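PDB 4XVH: carbohydrate esterase family 2 (CE2) from Chaetomium olivicolor, which probably removes acetyl groups from xylan and related plant polysaccharides, combining an SGNH-type esterase domain with a jelly-roll beta-sandwich domain. Local coordinates for residues T29-G34 with I64-G69; T41-L46 with R80-P85; Y197-S202 with Q243-R248; L253-M258 with F291-T296. All blocks are in the same frame, centred on the assembly; numbering follows the deposited sequence.

Contact 1. Residues T29-G34 with I64-G69; sequences TSATIG and ISTPAG
Thr-66 meets Ala-31 with both backbone and side chain. Its amide N gives a bond of 2.9 Å to Ala-31 O, and its CB lies 3.8 Å from that same oxygen. At the branch, OG1 sits between the backbone N and the carbonyl carbon (chi1 52°), which turns it back to the Ala-31 amide: Ala-31 N donates to OG1 at 2.9 Å, nearly straight at 166°. The hydroxyl donates to a water 2.7 Å from OG1, and this water donates to the carbonyl oxygens of Thr-29 and Pro-67. The other branch, Thr-66 CG2, lies alongside the Ala-31 backbone, 3.6 Å from Ala-31 O, and also touches Ala-31 CB.

Next door, Thr-32 OG1 and Ser-65 OG share a hydrogen bond of 3.0 Å on the opposite face of the sheet from Ile-33 and Ile-64. Those two isoleucines form the antiparallel hydrogen-bonded pair, with Ile-33 N 2.8 Å from Ile-64 O. The amide and hydroxyl of Thr-66 carry the pairing one step past the end of strand 63-65, an edge of its four-stranded sheet. Ile-33, Ile-64 and Thr-66 pack on strand 73-81 of the other sheet, and strand 88-97 flanks strand 31-40 on its other side.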
loop_
_atom_site.group_PDB
_atom_site.type_symbol
_atom_site.label_atom_id
_atom_site.label_comp_id
_atom_site.label_asym_id
_atom_site.label_seq_id
_atom_site.Cartn_x
_atom_site.Cartn_y
_atom_site.Cartn_z
ATOM N N THR A 29 -27.817 16.556 -4.282
ATOM C CA THR A 29 -26.868 17.583 -4.691
ATOM C C THR A 29 -25.586 17.556 -3.856
ATOM O O THR A 29 -24.583 18.163 -4.226
ATOM C CB THR A 29 -27.495 18.971 -4.601
ATOM O OG1 THR A 29 -28.005 19.162 -3.282
ATOM C CG2 THR A 29 -28.658 19.087 -5.572
ATOM N N SER A 30 -25.606 16.826 -2.746
ATOM C CA SER A 30 -24.462 16.853 -1.843
ATOM C C SER A 30 -24.400 15.638 -0.922
ATOM O O SER A 30 -25.438 15.076 -0.549
ATOM C CB SER A 30 -24.500 18.135 -0.994
ATOM O OG SER A 30 -23.407 18.161 -0.094
ATOM N N ALA A 31 -23.176 15.251 -0.560
ATOM C CA ALA A 31 -22.939 14.234 0.469
ATOM C C ALA A 31 -21.772 14.667 1.358
ATOM O O ALA A 31 -20.858 15.369 0.912
ATOM C CB ALA A 31 -22.659 12.862 -0.164
ATOM N N THR A 32 -21.816 14.257 2.621
ATOM C CA THR A 32 -20.726 14.579 3.541
ATOM C C THR A 32 -20.233 13.334 4.260
ATOM O O THR A 32 -21.019 12.571 4.829
ATOM C CB THR A 32 -21.144 15.635 4.594
ATOM O OG1 THR A 32 -21.649 16.805 3.936
ATOM C CG2 THR A 32 -19.940 16.032 5.449
ATOM N N ILE A 33 -18.922 13.113 4.190
ATOM C CA ILE A 33 -18.273 12.050 4.946
ATOM C C ILE A 33 -17.828 12.619 6.267
ATOM O O ILE A 33 -16.828 13.300 6.331
ATOM C CB ILE A 33 -17.079 11.471 4.200
ATOM C CG1 ILE A 33 -17.499 11.023 2.809
ATOM C CG2 ILE A 33 -16.481 10.320 4.988
ATOM C CD1 ILE A 33 -16.340 10.797 1.885
ATOM N N GLY A 34 -18.601 12.369 7.319
ATOM C CA GLY A 34 -18.265 12.905 8.619
ATOM C C GLY A 34 -16.912 12.405 9.106
ATOM O O GLY A 34 -16.481 11.317 8.767
ATOM N N ILE A 64 -15.778 15.770 5.189
ATOM C CA ILE A 64 -15.362 15.946 3.813
ATOM C C ILE A 64 -16.601 15.967 2.941
ATOM O O ILE A 64 -17.267 14.943 2.803
ATOM C CB ILE A 64 -14.453 14.786 3.347
ATOM C CG1 ILE A 64 -13.155 14.729 4.151
ATOM C CG2 ILE A 64 -14.183 14.860 1.838
ATOM C CD1 ILE A 64 -12.404 13.417 3.934
ATOM N N SER A 65 -16.923 17.104 2.345
ATOM C CA SER A 65 -18.131 17.194 1.518
ATOM C C SER A 65 -17.827 17.114 0.045
ATOM O O SER A 65 -16.739 17.490 -0.391
ATOM C CB SER A 65 -18.867 18.492 1.802
ATOM O OG SER A 65 -19.269 18.515 3.153
ATOM N N THR A 66 -18.789 16.606 -0.714
ATOM C CA THR A 66 -18.725 16.608 -2.165
ATOM C C THR A 66 -18.576 18.068 -2.673
ATOM O O THR A 66 -18.937 19.017 -1.968
ATOM C CB THR A 66 -19.989 15.944 -2.778
ATOM O OG1 THR A 66 -21.166 16.551 -2.231
ATOM C CG2 THR A 66 -20.027 14.451 -2.457
ATOM N N PRO A 67 -18.021 18.251 -3.884
ATOM C CA PRO A 67 -17.807 19.594 -4.450
ATOM C C PRO A 67 -19.100 20.371 -4.744
ATOM O O PRO A 67 -20.117 19.778 -5.128
ATOM C CB PRO A 67 -17.042 19.300 -5.757
ATOM C CG PRO A 67 -17.340 17.886 -6.069
ATOM C CD PRO A 67 -17.397 17.213 -4.724
ATOM N N ALA A 68 -19.062 21.686 -4.553
ATOM C CA ALA A 68 -20.171 22.532 -4.976
ATOM C C ALA A 68 -20.327 22.410 -6.477
ATOM O O ALA A 68 -19.341 22.162 -7.189
ATOM C CB ALA A 68 -19.940 23.981 -4.586
ATOM N N GLY A 69 -21.559 22.566 -6.951
ATOM C CA GLY A 69 -21.817 22.667 -8.378
ATOM C C GLY A 69 -22.374 21.408 -9.022
ATOM O O GLY A 69 -22.689 21.437 -10.204
HETATM O O HOH W 1 -21.984 18.728 -3.510
HETATM O O HOH W 2 -21.349 19.853 -0.683
#

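Contact 2. Residues T41-L46 with R80-P85; sequences TNSVDL and RRRSEP
The amide oxygen of Asn-42 takes a bond from Arg-81: NH1 donates to OD1 at 2.8 Å, with the amide and guanidinium planes turned 54° apart. Arg-81 bends at chi3 (99°) to bring that end round, and its other nitrogens are taken up by the carbonyls of Ser-16 and Gly-88. One residue on, Ser-43 is held through both backbone and side chain. Its N donates to Ser-83 OG at 3.1 Å, its O accepts from Arg-82 N at 2.9 Å, and its OG, which is bonded to Ala-135 O, receives only a weak bond from Arg-82 NE at 3.2 Å.

Regular pairing starts at Val-44, the non-hydrogen-bonded mate of Arg-81. Here strands 44-48 and 73-81 run antiparallel in one sheet of the jelly-roll sandwich, and Val-44 turns into its filling, against Leu-79 and Ile-90. Asp-45 follows as the hydrogen-bonded partner of Arg-80, its N reaching Arg-80 O at 2.8 Å. On the other face of the sheet its carboxylate forms a salt bridge with Arg-82: NH1 approaches OD1 on the syn side at 3.0 Å, and OD1 lies at the guanidinium edge. A second salt bridge joins Arg-82 NH2 to Asp-126, tying the sandwich to the esterase part of the chain. With a leucine in place of Arg-82, the buried carboxylate of Asp-45 would probably lose its positive mate, and Asp-126 its salt bridge. Asp-45 also rests on Val-55 of strand 54-56, which borders this strand.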
loop_
_atom_site.group_PDB
_atom_site.type_symbol
_atom_site.label_atom_id
_atom_site.label_comp_id
_atom_site.label_asym_id
_atom_site.label_seq_id
_atom_site.Cartn_x
_atom_site.Cartn_y
_atom_site.Cartn_z
ATOM N N THR A 41 -0.928 14.195 10.379
ATOM C CA THR A 41 -1.211 14.771 9.072
ATOM C C THR A 41 -1.635 13.638 8.143
ATOM O O THR A 41 -1.275 12.480 8.354
ATOM C CB THR A 41 0.003 15.562 8.474
ATOM O OG1 THR A 41 1.174 14.747 8.525
ATOM C CG2 THR A 41 0.258 16.897 9.216
ATOM N N ASN A 42 -2.442 13.981 7.148
ATOM C CA ASN A 42 -3.093 12.995 6.291
ATOM C C ASN A 42 -3.341 13.612 4.942
ATOM O O ASN A 42 -3.407 14.841 4.845
ATOM C CB ASN A 42 -4.442 12.547 6.874
ATOM C CG ASN A 42 -4.315 11.974 8.254
ATOM O OD1 ASN A 42 -4.039 10.787 8.419
ATOM N ND2 ASN A 42 -4.474 12.825 9.265
ATOM N N SER A 43 -3.542 12.794 3.909
ATOM C CA SER A 43 -4.162 13.347 2.701
ATOM C C SER A 43 -4.962 12.245 2.057
ATOM O O SER A 43 -4.669 11.071 2.249
ATOM C CB SER A 43 -3.141 13.930 1.716
ATOM O OG SER A 43 -2.307 12.941 1.163
ATOM N N VAL A 44 -5.987 12.642 1.325
ATOM C CA VAL A 44 -6.890 11.710 0.703
ATOM C C VAL A 44 -7.167 12.205 -0.691
ATOM O O VAL A 44 -7.056 13.423 -0.959
ATOM C CB VAL A 44 -8.255 11.594 1.475
ATOM C CG1 VAL A 44 -8.056 11.117 2.916
ATOM C CG2 VAL A 44 -8.978 12.950 1.445
ATOM N N ASP A 45 -7.524 11.264 -1.561
ATOM C CA ASP A 45 -8.142 11.544 -2.857
ATOM C C ASP A 45 -9.644 11.431 -2.719
ATOM O O ASP A 45 -10.124 10.407 -2.222
ATOM C CB ASP A 45 -7.692 10.536 -3.917
ATOM C CG ASP A 45 -6.341 10.841 -4.505
ATOM O OD1 ASP A 45 -5.727 11.878 -4.153
ATOM O OD2 ASP A 45 -5.910 10.046 -5.374
ATOM N N LEU A 46 -10.393 12.414 -3.200
ATOM C CA LEU A 46 -11.852 12.275 -3.260
ATOM C C LEU A 46 -12.242 12.237 -4.732
ATOM O O LEU A 46 -11.959 13.204 -5.471
ATOM C CB LEU A 46 -12.540 13.438 -2.518
ATOM C CG LEU A 46 -14.075 13.397 -2.515
ATOM C CD1 LEU A 46 -14.575 12.306 -1.567
ATOM C CD2 LEU A 46 -14.617 14.766 -2.125
ATOM N N ARG A 80 -10.128 7.725 -0.927
ATOM C CA ARG A 80 -9.005 6.875 -0.581
ATOM C C ARG A 80 -7.833 7.617 0.049
ATOM O O ARG A 80 -7.461 8.695 -0.428
ATOM C CB ARG A 80 -8.533 6.144 -1.810
ATOM C CG ARG A 80 -9.375 4.900 -2.079
ATOM C CD ARG A 80 -8.782 4.206 -3.207
ATOM N NE ARG A 80 -9.533 3.056 -3.717
ATOM C CZ ARG A 80 -9.525 1.835 -3.188
ATOM N NH1 ARG A 80 -8.903 1.598 -2.043
ATOM N NH2 ARG A 80 -10.178 0.855 -3.794
ATOM N N ARG A 81 -7.285 7.080 1.120
ATOM C CA ARG A 81 -6.134 7.633 1.772
ATOM C C ARG A 81 -4.923 7.565 0.865
ATOM O O ARG A 81 -4.586 6.545 0.390
ATOM C CB ARG A 81 -5.786 6.835 3.011
ATOM C CG ARG A 81 -5.962 7.518 4.325
ATOM C CD ARG A 81 -5.833 6.525 5.442
ATOM N NE ARG A 81 -4.582 6.429 6.152
ATOM C CZ ARG A 81 -4.001 7.405 6.807
ATOM N NH1 ARG A 81 -4.464 8.609 6.730
ATOM N NH2 ARG A 81 -2.918 7.180 7.471
ATOM N N ARG A 82 -4.232 8.663 0.744
ATOM C CA ARG A 82 -2.983 8.714 -0.012
ATOM C C ARG A 82 -1.779 8.334 0.865
ATOM O O ARG A 82 -0.743 7.890 0.352
ATOM C CB ARG A 82 -2.748 10.144 -0.544
ATOM C CG ARG A 82 -3.765 10.628 -1.564
ATOM C CD ARG A 82 -3.805 12.137 -1.615
ATOM N NE ARG A 82 -2.529 12.755 -1.979
ATOM C CZ ARG A 82 -2.099 12.927 -3.239
ATOM N NH1 ARG A 82 -2.835 12.538 -4.279
ATOM N NH2 ARG A 82 -0.928 13.533 -3.469
ATOM N N SER A 83 -1.911 8.581 2.175
ATOM C CA SER A 83 -0.777 8.599 3.091
ATOM C C SER A 83 -0.804 7.460 4.098
ATOM O O SER A 83 -1.663 6.568 4.022
ATOM C CB SER A 83 -0.723 9.948 3.841
ATOM O OG SER A 83 -1.946 10.195 4.520
ATOM N N GLU A 84 0.104 7.496 5.073
ATOM C CA GLU A 84 0.369 6.295 5.876
ATOM C C GLU A 84 0.254 6.544 7.387
ATOM O O GLU A 84 0.272 7.689 7.839
ATOM C CB GLU A 84 1.770 5.757 5.538
ATOM C CG GLU A 84 2.888 6.698 6.057
ATOM C CD GLU A 84 4.276 6.161 5.745
ATOM O OE1 GLU A 84 4.638 5.088 6.307
ATOM O OE2 GLU A 84 4.979 6.800 4.922
ATOM N N PRO A 85 0.143 5.469 8.171
ATOM C CA PRO A 85 -0.087 5.637 9.609
ATOM C C PRO A 85 0.991 6.439 10.326
ATOM O O PRO A 85 0.679 7.115 11.309
ATOM C CB PRO A 85 -0.114 4.196 10.145
ATOM C CG PRO A 85 -0.067 3.300 8.976
ATOM C CD PRO A 85 -0.052 4.081 7.721
HETATM O O HOH W 3 -1.316 9.855 7.194
#

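Contact 3. Residues Y197-S202 with Q243-R248; sequences YPFPRS and QKHYPR
The rings of Phe-199 and His-245 lie flat on one another, face to face, with centroids 3.5 Å apart and planes only 4° from parallel. Phe-199 CG lies anti to the carbonyl carbon (chi1 -72°), which brings the ring across to the imidazole, and Phe-199 CE2 comes within 3.4 Å of His-245 NE2. Tyr-197 turns an edge to the opposite face, its CD2 over the centre. Tyr-246 comes in at the edge instead: its OH stands near the plane of the Phe-199 ring, 3.2 Å from CD1, and the edge of Phe-199 is turned toward the face of Tyr-246 in an offset edge-to-face pair, planes 65° apart. A water bonded to Tyr-246 OH at 2.6 Å also meets Tyr-197 OH and Pro-200 O, tying the two loops together. An alanine at Phe-199 is likely to open a gap between Tyr-197 and His-245 and leave the imidazole free to turn. On the exposed side the guanidinium groups of Arg-201 and Arg-248 bring like charges close, NH2 to NH2. The whole is an aromatic cluster that fastens the loop before strand 207-211 to the one before strand 250-254, two neighbouring strands of the esterase's Rossmann-like sheet.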
loop_
_atom_site.group_PDB
_atom_site.type_symbol
_atom_site.label_atom_id
_atom_site.label_comp_id
_atom_site.label_asym_id
_atom_site.label_seq_id
_atom_site.Cartn_x
_atom_site.Cartn_y
_atom_site.Cartn_z
ATOM N N TYR A 197 -6.210 -8.362 13.547
ATOM C CA TYR A 197 -6.935 -8.649 12.293
ATOM C C TYR A 197 -7.466 -10.084 12.284
ATOM O O TYR A 197 -6.686 -11.026 12.351
ATOM C CB TYR A 197 -6.043 -8.424 11.058
ATOM C CG TYR A 197 -6.795 -8.535 9.723
ATOM C CD1 TYR A 197 -7.930 -7.743 9.450
ATOM C CD2 TYR A 197 -6.362 -9.410 8.741
ATOM C CE1 TYR A 197 -8.607 -7.843 8.230
ATOM C CE2 TYR A 197 -7.019 -9.515 7.517
ATOM C CZ TYR A 197 -8.146 -8.735 7.272
ATOM O OH TYR A 197 -8.795 -8.874 6.070
ATOM N N PRO A 198 -8.794 -10.258 12.170
ATOM C CA PRO A 198 -9.314 -11.625 12.275
ATOM C C PRO A 198 -9.250 -12.410 10.959
ATOM O O PRO A 198 -9.695 -13.547 10.944
ATOM C CB PRO A 198 -10.767 -11.415 12.723
ATOM C CG PRO A 198 -11.160 -10.103 12.214
ATOM C CD PRO A 198 -9.873 -9.260 12.060
ATOM N N PHE A 199 -8.703 -11.832 9.890
ATOM C CA PHE A 199 -8.720 -12.525 8.592
ATOM C C PHE A 199 -10.144 -13.025 8.222
ATOM O O PHE A 199 -10.384 -14.238 8.054
ATOM C CB PHE A 199 -7.696 -13.658 8.619
ATOM C CG PHE A 199 -6.276 -13.142 8.577
ATOM C CD1 PHE A 199 -5.709 -12.772 7.361
ATOM C CD2 PHE A 199 -5.549 -12.958 9.746
ATOM C CE1 PHE A 199 -4.417 -12.233 7.294
ATOM C CE2 PHE A 199 -4.240 -12.433 9.702
ATOM C CZ PHE A 199 -3.675 -12.064 8.469
ATOM N N PRO A 200 -11.105 -12.085 8.122
ATOM C CA PRO A 200 -12.476 -12.489 7.786
ATOM C C PRO A 200 -12.515 -13.084 6.390
ATOM O O PRO A 200 -11.770 -12.641 5.494
ATOM C CB PRO A 200 -13.262 -11.176 7.831
ATOM C CG PRO A 200 -12.207 -10.149 7.479
ATOM C CD PRO A 200 -10.991 -10.622 8.217
ATOM N N ARG A 201 -13.387 -14.057 6.211
ATOM C CA ARG A 201 -13.452 -14.810 4.970
ATOM C C ARG A 201 -14.088 -13.988 3.849
ATOM O O ARG A 201 -14.100 -14.398 2.683
ATOM C CB ARG A 201 -14.232 -16.119 5.228
ATOM C CG ARG A 201 -14.165 -17.145 4.089
ATOM C CD ARG A 201 -12.732 -17.330 3.640
ATOM N NE ARG A 201 -12.564 -18.316 2.569
ATOM C CZ ARG A 201 -12.802 -18.059 1.287
ATOM N NH1 ARG A 201 -13.288 -16.868 0.921
ATOM N NH2 ARG A 201 -12.588 -19.005 0.370
ATOM N N SER A 202 -14.636 -12.826 4.206
ATOM C CA SER A 202 -15.131 -11.875 3.208
ATOM C C SER A 202 -13.982 -11.321 2.362
ATOM O O SER A 202 -14.197 -10.810 1.234
ATOM C CB SER A 202 -15.900 -10.724 3.883
ATOM O OG SER A 202 -15.159 -10.084 4.928
ATOM N N GLN A 243 -0.105 -17.952 3.998
ATOM C CA GLN A 243 -0.805 -19.086 3.416
ATOM C C GLN A 243 -1.643 -19.838 4.443
ATOM O O GLN A 243 -2.562 -20.562 4.074
ATOM C CB GLN A 243 0.184 -20.048 2.765
ATOM C CG GLN A 243 0.822 -19.528 1.485
ATOM C CD GLN A 243 1.873 -20.495 0.977
ATOM O OE1 GLN A 243 2.687 -21.007 1.759
ATOM N NE2 GLN A 243 1.823 -20.805 -0.314
ATOM N N LYS A 244 -1.334 -19.666 5.723
ATOM C CA LYS A 244 -2.219 -20.176 6.775
ATOM C C LYS A 244 -3.634 -19.610 6.582
ATOM O O LYS A 244 -4.635 -20.282 6.859
ATOM C CB LYS A 244 -1.685 -19.812 8.166
ATOM C CG LYS A 244 -0.489 -20.647 8.606
ATOM C CD LYS A 244 -0.069 -20.333 10.057
ATOM C CE LYS A 244 0.718 -21.502 10.699
ATOM N NZ LYS A 244 2.081 -21.144 11.225
ATOM N N HIS A 245 -3.713 -18.368 6.091
ATOM C CA HIS A 245 -5.012 -17.726 5.905
ATOM C C HIS A 245 -5.517 -17.791 4.470
ATOM O O HIS A 245 -6.705 -17.947 4.231
ATOM C CB HIS A 245 -4.941 -16.272 6.355
ATOM C CG HIS A 245 -4.468 -16.110 7.766
ATOM N ND1 HIS A 245 -5.212 -16.529 8.851
ATOM C CD2 HIS A 245 -3.318 -15.602 8.270
ATOM C CE1 HIS A 245 -4.549 -16.269 9.962
ATOM N NE2 HIS A 245 -3.395 -15.708 9.639
ATOM N N TYR A 246 -4.600 -17.646 3.518
ATOM C CA TYR A 246 -4.961 -17.601 2.113
ATOM C C TYR A 246 -4.199 -18.680 1.343
ATOM O O TYR A 246 -3.321 -18.380 0.541
ATOM C CB TYR A 246 -4.654 -16.213 1.523
ATOM C CG TYR A 246 -5.193 -15.038 2.323
ATOM C CD1 TYR A 246 -6.492 -15.039 2.841
ATOM C CD2 TYR A 246 -4.408 -13.912 2.536
ATOM C CE1 TYR A 246 -6.982 -13.935 3.571
ATOM C CE2 TYR A 246 -4.878 -12.827 3.264
ATOM C CZ TYR A 246 -6.168 -12.843 3.772
ATOM O OH TYR A 246 -6.622 -11.737 4.476
ATOM N N PRO A 247 -4.526 -19.942 1.600
ATOM C CA PRO A 247 -3.725 -21.038 1.035
ATOM C C PRO A 247 -3.719 -21.095 -0.491
ATOM O O PRO A 247 -2.791 -21.658 -1.071
ATOM C CB PRO A 247 -4.398 -22.294 1.597
ATOM C CG PRO A 247 -5.772 -21.862 1.920
ATOM C CD PRO A 247 -5.706 -20.423 2.328
ATOM N N ARG A 248 -4.746 -20.554 -1.132
ATOM C CA ARG A 248 -4.831 -20.649 -2.588
ATOM C C ARG A 248 -4.220 -19.426 -3.286
ATOM O O ARG A 248 -4.203 -19.356 -4.499
ATOM C CB ARG A 248 -6.289 -20.798 -3.031
ATOM C CG ARG A 248 -6.996 -22.086 -2.571
ATOM C CD ARG A 248 -8.519 -21.997 -2.838
ATOM N NE ARG A 248 -9.185 -20.951 -2.042
ATOM C CZ ARG A 248 -9.513 -19.727 -2.481
ATOM N NH1 ARG A 248 -9.242 -19.348 -3.733
ATOM N NH2 ARG A 248 -10.113 -18.869 -1.655
HETATM O O HOH W 4 -9.021 -11.604 5.518
#

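Contact 4. Residues L253-M258 with F291-T296; sequences LLNSPM and FVDWPT
Pro-257 lies flat over the indole of Trp-294, and this is the tightly packed side of the contact. Its CB stands 3.5 Å above the centroid of the five-membered ring, only 4° off the normal, a clear CH-pi contact, while CD reaches 3.6 Å from CE3 on the six-membered side. Leu-254 adds to it, with CD2 3.8 Å from Trp-294 CE3 and CD1 at the same distance from Val-292 CB; the leucine and valine point the same way, toward helix 309-327. Beside them the parallel strands 250-254 and 289-292 pair regularly, Val-292 N reaching Leu-253 O at 3.0 Å.

The other flank is looser. Phe-291 turns the edge of its ring to Asn-255 ND2, the amide plane standing at 89° to it, and Thr-296, exposed to solvent, mainly brings its CA up to Pro-257 O. Asp-293 is partly exposed, and of its side chain OD1 is what meets Asn-255.

Asn-255 lies just past the end of the strand pairing. Its CG stands between the backbone N and the carbonyl carbon (chi1 54°), sending the amide across to the other chain segment: OD1 takes Trp-294 N on a lone pair at 2.7 Å, and ND2 gives an almost straight bond to Asp-293 OD1, also 2.7 Å. ND2 has a second acceptor in Thr-275 of helix 270-285. At the mouth of this beta-alpha-beta unit, then, a side-chain amide takes over the pairing once the backbone ladder stops, and with both its polar ends engaged it is probably fixed against flipping.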
loop_
_atom_site.group_PDB
_atom_site.type_symbol
_atom_site.label_atom_id
_atom_site.label_comp_id
_atom_site.label_asym_id
_atom_site.label_seq_id
_atom_site.Cartn_x
_atom_site.Cartn_y
_atom_site.Cartn_z
ATOM N N LEU A 253 6.658 -11.702 -5.513
ATOM C CA LEU A 253 7.786 -11.212 -4.723
ATOM C C LEU A 253 8.692 -10.323 -5.567
ATOM O O LEU A 253 9.290 -10.769 -6.548
ATOM C CB LEU A 253 8.580 -12.394 -4.148
ATOM C CG LEU A 253 7.754 -13.486 -3.452
ATOM C CD1 LEU A 253 8.651 -14.546 -2.764
ATOM C CD2 LEU A 253 6.766 -12.947 -2.439
ATOM N N LEU A 254 8.774 -9.060 -5.203
ATOM C CA LEU A 254 9.494 -8.085 -6.026
ATOM C C LEU A 254 10.829 -7.690 -5.421
ATOM O O LEU A 254 10.958 -7.568 -4.212
ATOM C CB LEU A 254 8.671 -6.800 -6.212
ATOM C CG LEU A 254 7.520 -6.752 -7.224
ATOM C CD1 LEU A 254 6.341 -7.638 -6.814
ATOM C CD2 LEU A 254 7.071 -5.258 -7.416
ATOM N N ASN A 255 11.812 -7.435 -6.277
ATOM C CA ASN A 255 13.024 -6.826 -5.812
ATOM C C ASN A 255 12.858 -5.294 -5.882
ATOM O O ASN A 255 11.816 -4.764 -6.314
ATOM C CB ASN A 255 14.224 -7.323 -6.633
ATOM C CG ASN A 255 14.028 -7.129 -8.110
ATOM O OD1 ASN A 255 13.098 -6.457 -8.518
ATOM N ND2 ASN A 255 14.914 -7.716 -8.925
ATOM N N SER A 256 13.883 -4.584 -5.469
ATOM C CA SER A 256 13.737 -3.157 -5.181
ATOM C C SER A 256 14.262 -2.237 -6.276
ATOM O O SER A 256 15.428 -2.339 -6.661
ATOM C CB SER A 256 14.482 -2.827 -3.893
ATOM O OG SER A 256 14.495 -1.433 -3.719
ATOM N N PRO A 257 13.423 -1.299 -6.733
ATOM C CA PRO A 257 13.860 -0.264 -7.679
ATOM C C PRO A 257 14.865 0.717 -7.051
ATOM O O PRO A 257 15.515 1.464 -7.783
ATOM C CB PRO A 257 12.550 0.461 -8.033
ATOM C CG PRO A 257 11.740 0.371 -6.747
ATOM C CD PRO A 257 12.033 -1.067 -6.279
ATOM N N MET A 258 14.989 0.708 -5.717
ATOM C CA MET A 258 15.937 1.589 -5.036
ATOM C C MET A 258 17.276 0.929 -4.726
ATOM O O MET A 258 18.216 1.631 -4.360
ATOM C CB MET A 258 15.327 2.132 -3.734
ATOM C CG MET A 258 14.132 3.040 -3.984
ATOM S SD MET A 258 13.258 3.690 -2.522
ATOM C CE MET A 258 14.515 4.831 -1.874
ATOM N N PHE A 291 8.520 -14.600 -8.978
ATOM C CA PHE A 291 9.425 -13.441 -8.891
ATOM C C PHE A 291 9.049 -12.386 -9.910
ATOM O O PHE A 291 8.779 -12.691 -11.078
ATOM C CB PHE A 291 10.895 -13.856 -9.105
ATOM C CG PHE A 291 11.807 -12.700 -9.499
ATOM C CD1 PHE A 291 12.174 -11.743 -8.574
ATOM C CD2 PHE A 291 12.303 -12.588 -10.813
ATOM C CE1 PHE A 291 13.018 -10.666 -8.950
ATOM C CE2 PHE A 291 13.154 -11.544 -11.178
ATOM C CZ PHE A 291 13.509 -10.596 -10.245
ATOM N N VAL A 292 8.999 -11.134 -9.475
ATOM C CA VAL A 292 8.660 -10.064 -10.399
ATOM C C VAL A 292 9.791 -9.032 -10.306
ATOM O O VAL A 292 10.061 -8.481 -9.238
ATOM C CB VAL A 292 7.262 -9.423 -10.067
ATOM C CG1 VAL A 292 7.001 -8.204 -10.975
ATOM C CG2 VAL A 292 6.139 -10.472 -10.175
ATOM N N ASP A 293 10.471 -8.785 -11.422
ATOM C CA ASP A 293 11.600 -7.859 -11.422
ATOM C C ASP A 293 11.148 -6.411 -11.441
ATOM O O ASP A 293 10.158 -6.087 -12.078
ATOM C CB ASP A 293 12.503 -8.131 -12.625
ATOM C CG ASP A 293 13.756 -7.315 -12.600
ATOM O OD1 ASP A 293 14.461 -7.278 -11.554
ATOM O OD2 ASP A 293 14.044 -6.705 -13.647
ATOM N N TRP A 294 11.872 -5.558 -10.720
ATOM C CA TRP A 294 11.704 -4.122 -10.810
ATOM C C TRP A 294 13.100 -3.528 -11.020
ATOM O O TRP A 294 13.899 -3.412 -10.086
ATOM C CB TRP A 294 11.022 -3.549 -9.551
ATOM C CG TRP A 294 10.487 -2.148 -9.720
ATOM C CD1 TRP A 294 10.787 -1.266 -10.723
ATOM C CD2 TRP A 294 9.532 -1.482 -8.865
ATOM N NE1 TRP A 294 10.070 -0.083 -10.546
ATOM C CE2 TRP A 294 9.298 -0.193 -9.415
ATOM C CE3 TRP A 294 8.851 -1.857 -7.692
ATOM C CZ2 TRP A 294 8.406 0.735 -8.832
ATOM C CZ3 TRP A 294 7.964 -0.939 -7.107
ATOM C CH2 TRP A 294 7.756 0.347 -7.688
ATOM N N PRO A 295 13.420 -3.206 -12.275
ATOM C CA PRO A 295 14.759 -2.701 -12.593
ATOM C C PRO A 295 15.068 -1.447 -11.770
ATOM O O PRO A 295 14.178 -0.628 -11.516
ATOM C CB PRO A 295 14.682 -2.386 -14.083
ATOM C CG PRO A 295 13.556 -3.195 -14.603
ATOM C CD PRO A 295 12.569 -3.360 -13.468
ATOM N N THR A 296 16.309 -1.344 -11.310
ATOM C CA THR A 296 16.786 -0.154 -10.606
ATOM C C THR A 296 16.340 1.074 -11.372
ATOM O O THR A 296 16.501 1.145 -12.572
ATOM C CB THR A 296 18.324 -0.161 -10.473
ATOM O OG1 THR A 296 18.733 -1.343 -9.762
ATOM C CG2 THR A 296 18.814 1.087 -9.718
#

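Overall arrangement
Contacts 1 and 2 belong to the jelly-roll sandwich, contacts 3 and 4 to the esterase domain. The first two have centres about 17 Å apart and touch through the sandwich core; their segments alternate along the chain, contact 1 lying in the four-stranded sheet and contact 2 in the other. Contacts 3 and 4 follow in series, centres about 26 Å apart, contact 3 before strands 207-211 and 250-254, contact 4 at the C-terminal ends of strands 250-254 and 289-292 and the loops beyond. The centres of contacts 1 and 4 lie about 40 Å apart. Between contacts 2 and 4 a polyethylene glycol occupies a pocket lined by both domains, consistent with a substrate site at their junction.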